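Local coordinates for nucleotidyltransferase-like protein (Exiguobacterium sibiricum, PDB 3C18) that probably acts as a nucleotidyltransferase, joining a nucleotidyltransferase-like domain to a substrate-binding helical domain and a helix-turn-helix domain, at residues L216-F228 with L256-I269. Numbering follows the deposited sequence.
Sequences LQSKVLSGGKYLF and LGSLVDFFIRKGLI
Phe-263 is a knob in the hole formed by Val-220, Gly-224, Leu-227 and Phe-228. Its CG lies anti to the carbonyl carbon (chi1 -66°), which carries the ring across to helix 220-231. There Phe-228 meets it in a T-shaped stack: the edge of Phe-228, led by CZ, points at the centre of one face of Phe-263, with centroids 4.9 Å apart and planes at 64°. Two branches close on the rim of the Phe-263 ring, Leu-227 CD2 near CE2 and Val-220 CG2 at CE1. Packing is tightest where the backbone has no side chain, Gly-224 CA standing 3.3 Å from Phe-263 CZ.

Val-220 works mainly through CG2, the methyl anti to its backbone N. Val-220 CG2 reaches the edge of the Phe-262 ring at CE2 (3.6 Å). The same methyl meets Leu-268 CD1 tip to tip. Leu-268 then crosses Leu-221 at about a right angle, while its CB rests against Phe-228 CZ at 3.8 Å. At the other end, Leu-227 CD1 touches Leu-256 CD1 (3.7 Å). Toward solvent, Lys-266, bent at chi2, lays its CD against Gln-217 OE1, and its NZ gives that oxygen a weak hydrogen bond of 3.5 Å.

A Schellman motif at Gly-267 ends helix 253-265 and turns the chain so that Leu-268 points at helix 220-231, while Ile-269 brings the end of its side chain to the Phe-228 ring. The two helix segments cross at -117°, joining helix 220-231 to helix 253-265 of the helix-turn-helix region. Helix 116-142 packs on Leu-216 and Phe-262, and Tyr-286 of strand 281-288 lies against Val-260 and Ile-269.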
# COMPACT_ATOMS: atom_id res chain seq x y z
N LEU A 216 -4.07 -0.18 -22.26
CA LEU A 216 -3.41 -1.23 -21.48
C LEU A 216 -2.59 -2.09 -22.42
O LEU A 216 -1.43 -2.43 -22.18
CB LEU A 216 -4.46 -2.09 -20.79
CG LEU A 216 -4.11 -2.94 -19.59
CD1 LEU A 216 -3.01 -2.30 -18.81
CD2 LEU A 216 -5.33 -3.08 -18.72
N GLN A 217 -3.28 -2.54 -23.46
CA GLN A 217 -2.67 -3.33 -24.53
C GLN A 217 -1.51 -2.52 -25.16
O GLN A 217 -0.43 -3.02 -25.44
CB GLN A 217 -3.73 -3.66 -25.59
CG GLN A 217 -3.16 -4.21 -26.88
CD GLN A 217 -2.86 -5.68 -26.79
OE1 GLN A 217 -3.78 -6.50 -26.74
NE2 GLN A 217 -1.57 -6.04 -26.79
N SER A 218 -1.73 -1.24 -25.28
CA SER A 218 -0.76 -0.35 -25.93
C SER A 218 0.54 -0.19 -25.13
O SER A 218 1.58 0.08 -25.69
CB SER A 218 -1.36 1.03 -26.18
OG SER A 218 -2.60 0.95 -26.88
N LYS A 219 0.45 -0.33 -23.81
CA LYS A 219 1.61 -0.11 -22.91
C LYS A 219 2.12 -1.41 -22.31
O LYS A 219 2.85 -1.44 -21.35
CB LYS A 219 1.22 0.84 -21.78
CG LYS A 219 0.70 2.18 -22.28
CD LYS A 219 0.57 3.23 -21.20
CE LYS A 219 0.05 4.56 -21.75
NZ LYS A 219 1.11 5.30 -22.47
N VAL A 220 1.73 -2.48 -22.94
CA VAL A 220 2.02 -3.81 -22.44
C VAL A 220 3.52 -4.02 -22.32
O VAL A 220 4.03 -4.63 -21.35
CB VAL A 220 1.33 -4.89 -23.36
CG1 VAL A 220 2.06 -5.01 -24.69
CG2 VAL A 220 1.29 -6.24 -22.64
N LEU A 221 4.26 -3.50 -23.29
CA LEU A 221 5.72 -3.71 -23.27
C LEU A 221 6.40 -2.88 -22.19
O LEU A 221 7.45 -3.26 -21.66
CB LEU A 221 6.36 -3.50 -24.64
CG LEU A 221 6.02 -4.59 -25.67
CD1 LEU A 221 6.73 -4.29 -27.01
CD2 LEU A 221 6.37 -5.99 -25.14
N SER A 222 5.78 -1.77 -21.82
CA SER A 222 6.35 -0.91 -20.77
C SER A 222 6.21 -1.63 -19.45
O SER A 222 7.09 -1.60 -18.57
CB SER A 222 5.64 0.43 -20.71
OG SER A 222 5.96 1.21 -21.85
N GLY A 223 5.10 -2.31 -19.34
CA GLY A 223 4.77 -3.01 -18.13
C GLY A 223 5.59 -4.28 -17.95
O GLY A 223 6.00 -4.62 -16.84
N GLY A 224 5.88 -4.95 -19.05
CA GLY A 224 6.51 -6.27 -18.95
C GLY A 224 8.01 -6.28 -19.09
O GLY A 224 8.67 -7.25 -18.78
N LYS A 225 8.54 -5.18 -19.58
CA LYS A 225 9.98 -5.10 -19.90
C LYS A 225 10.93 -5.56 -18.77
O LYS A 225 11.86 -6.34 -18.98
CB LYS A 225 10.31 -3.68 -20.38
CG LYS A 225 11.76 -3.34 -20.53
CD LYS A 225 11.89 -1.90 -21.08
CE LYS A 225 13.27 -1.31 -20.79
NZ LYS A 225 14.36 -1.82 -21.66
N TYR A 226 10.68 -5.10 -17.56
CA TYR A 226 11.54 -5.49 -16.43
C TYR A 226 11.46 -6.98 -16.18
O TYR A 226 12.45 -7.65 -15.98
CB TYR A 226 11.14 -4.72 -15.17
CG TYR A 226 11.99 -5.03 -13.96
CD1 TYR A 226 13.14 -4.31 -13.69
CD2 TYR A 226 11.63 -6.00 -13.08
CE1 TYR A 226 13.90 -4.57 -12.59
CE2 TYR A 226 12.40 -6.28 -11.97
CZ TYR A 226 13.52 -5.56 -11.73
OH TYR A 226 14.27 -5.84 -10.63
N LEU A 227 10.25 -7.51 -16.22
CA LEU A 227 10.03 -8.95 -16.00
C LEU A 227 10.71 -9.74 -17.10
O LEU A 227 11.56 -10.60 -16.86
CB LEU A 227 8.51 -9.26 -15.96
CG LEU A 227 8.08 -10.72 -15.78
CD1 LEU A 227 8.62 -11.26 -14.41
CD2 LEU A 227 6.53 -10.85 -15.81
N PHE A 228 10.48 -9.35 -18.34
CA PHE A 228 11.03 -10.12 -19.49
C PHE A 228 12.55 -10.16 -19.48
O PHE A 228 13.17 -11.17 -19.74
CB PHE A 228 10.56 -9.56 -20.82
CG PHE A 228 9.08 -9.50 -20.95
CD1 PHE A 228 8.29 -10.43 -20.30
CD2 PHE A 228 8.48 -8.58 -21.79
CE1 PHE A 228 6.93 -10.41 -20.44
CE2 PHE A 228 7.11 -8.53 -21.91
CZ PHE A 228 6.33 -9.46 -21.23
N LEU A 256 2.82 -10.98 -9.57
CA LEU A 256 3.48 -11.79 -10.58
C LEU A 256 2.48 -12.76 -11.24
O LEU A 256 2.43 -12.90 -12.45
CB LEU A 256 4.67 -12.54 -9.94
CG LEU A 256 5.94 -12.84 -10.72
CD1 LEU A 256 6.33 -11.65 -11.54
CD2 LEU A 256 7.02 -13.17 -9.70
N GLY A 257 1.65 -13.38 -10.43
CA GLY A 257 0.67 -14.30 -10.99
C GLY A 257 -0.23 -13.62 -12.03
O GLY A 257 -0.42 -14.15 -13.13
N SER A 258 -0.75 -12.45 -11.70
CA SER A 258 -1.66 -11.73 -12.63
C SER A 258 -0.96 -11.16 -13.83
O SER A 258 -1.54 -11.04 -14.91
CB SER A 258 -2.37 -10.55 -11.94
OG SER A 258 -3.02 -11.06 -10.81
N LEU A 259 0.27 -10.73 -13.63
CA LEU A 259 1.06 -10.18 -14.74
C LEU A 259 1.34 -11.28 -15.72
O LEU A 259 1.15 -11.13 -16.92
CB LEU A 259 2.37 -9.58 -14.28
CG LEU A 259 2.34 -8.23 -13.57
CD1 LEU A 259 3.77 -7.84 -13.07
CD2 LEU A 259 1.78 -7.19 -14.50
N VAL A 260 1.75 -12.43 -15.19
CA VAL A 260 2.09 -13.55 -16.05
C VAL A 260 0.86 -14.03 -16.83
O VAL A 260 0.94 -14.31 -18.03
CB VAL A 260 2.78 -14.68 -15.27
CG1 VAL A 260 2.72 -15.96 -16.06
CG2 VAL A 260 4.23 -14.28 -14.99
N ASP A 261 -0.27 -14.10 -16.17
CA ASP A 261 -1.53 -14.52 -16.80
C ASP A 261 -1.85 -13.61 -17.95
O ASP A 261 -2.27 -14.01 -19.05
CB ASP A 261 -2.67 -14.40 -15.80
CG ASP A 261 -4.02 -14.82 -16.37
OD1 ASP A 261 -4.32 -16.03 -16.38
OD2 ASP A 261 -4.83 -13.94 -16.72
N PHE A 262 -1.63 -12.33 -17.69
CA PHE A 262 -1.93 -11.32 -18.67
C PHE A 262 -1.01 -11.44 -19.87
O PHE A 262 -1.44 -11.46 -21.00
CB PHE A 262 -1.79 -9.95 -18.08
CG PHE A 262 -2.14 -8.87 -19.02
CD1 PHE A 262 -3.44 -8.60 -19.28
CD2 PHE A 262 -1.18 -8.13 -19.62
CE1 PHE A 262 -3.79 -7.56 -20.15
CE2 PHE A 262 -1.52 -7.09 -20.49
CZ PHE A 262 -2.82 -6.81 -20.74
N PHE A 263 0.27 -11.53 -19.61
CA PHE A 263 1.25 -11.59 -20.67
C PHE A 263 1.07 -12.86 -21.54
O PHE A 263 1.36 -12.87 -22.71
CB PHE A 263 2.65 -11.49 -20.11
CG PHE A 263 2.97 -10.15 -19.48
CD1 PHE A 263 2.63 -8.99 -20.10
CD2 PHE A 263 3.67 -10.06 -18.29
CE1 PHE A 263 2.95 -7.79 -19.53
CE2 PHE A 263 3.99 -8.85 -17.73
CZ PHE A 263 3.63 -7.73 -18.35
N ILE A 264 0.54 -13.91 -20.94
CA ILE A 264 0.30 -15.17 -21.68
C ILE A 264 -0.80 -14.90 -22.66
O ILE A 264 -0.74 -15.27 -23.81
CB ILE A 264 -0.11 -16.34 -20.75
CG1 ILE A 264 1.11 -16.83 -19.94
CG2 ILE A 264 -0.70 -17.47 -21.58
CD1 ILE A 264 0.77 -17.78 -18.92
N ARG A 265 -1.82 -14.18 -22.22
CA ARG A 265 -2.98 -13.90 -23.08
C ARG A 265 -2.64 -12.91 -24.18
O ARG A 265 -3.31 -12.85 -25.18
CB ARG A 265 -4.14 -13.38 -22.25
CG ARG A 265 -4.77 -14.47 -21.42
CD ARG A 265 -5.97 -13.98 -20.63
NE ARG A 265 -5.54 -13.20 -19.48
CZ ARG A 265 -5.85 -11.92 -19.27
NH1 ARG A 265 -6.63 -11.27 -20.13
NH2 ARG A 265 -5.39 -11.31 -18.19
N LYS A 266 -1.59 -12.14 -24.00
CA LYS A 266 -1.18 -11.14 -24.99
C LYS A 266 -0.09 -11.70 -25.89
O LYS A 266 0.44 -11.01 -26.77
CB LYS A 266 -0.65 -9.88 -24.32
CG LYS A 266 -1.69 -9.13 -23.56
CD LYS A 266 -2.86 -8.80 -24.42
CE LYS A 266 -4.06 -8.40 -23.59
NZ LYS A 266 -5.30 -8.51 -24.37
N GLY A 267 0.26 -12.94 -25.63
CA GLY A 267 1.22 -13.66 -26.46
C GLY A 267 2.66 -13.38 -26.18
O GLY A 267 3.51 -13.75 -26.95
N LEU A 268 2.95 -12.76 -25.04
CA LEU A 268 4.35 -12.36 -24.72
C LEU A 268 5.09 -13.37 -23.83
O LEU A 268 6.30 -13.33 -23.68
CB LEU A 268 4.35 -11.01 -24.03
CG LEU A 268 3.89 -9.87 -24.95
CD1 LEU A 268 3.72 -8.58 -24.13
CD2 LEU A 268 4.91 -9.69 -26.06
N ILE A 269 4.31 -14.25 -23.24
CA ILE A 269 4.84 -15.33 -22.41
C ILE A 269 4.20 -16.61 -22.86
O ILE A 269 3.01 -16.66 -23.20
CB ILE A 269 4.61 -15.11 -20.88
CG1 ILE A 269 5.64 -14.14 -20.30
CG2 ILE A 269 4.76 -16.42 -20.12
CD1 ILE A 269 5.38 -13.78 -18.84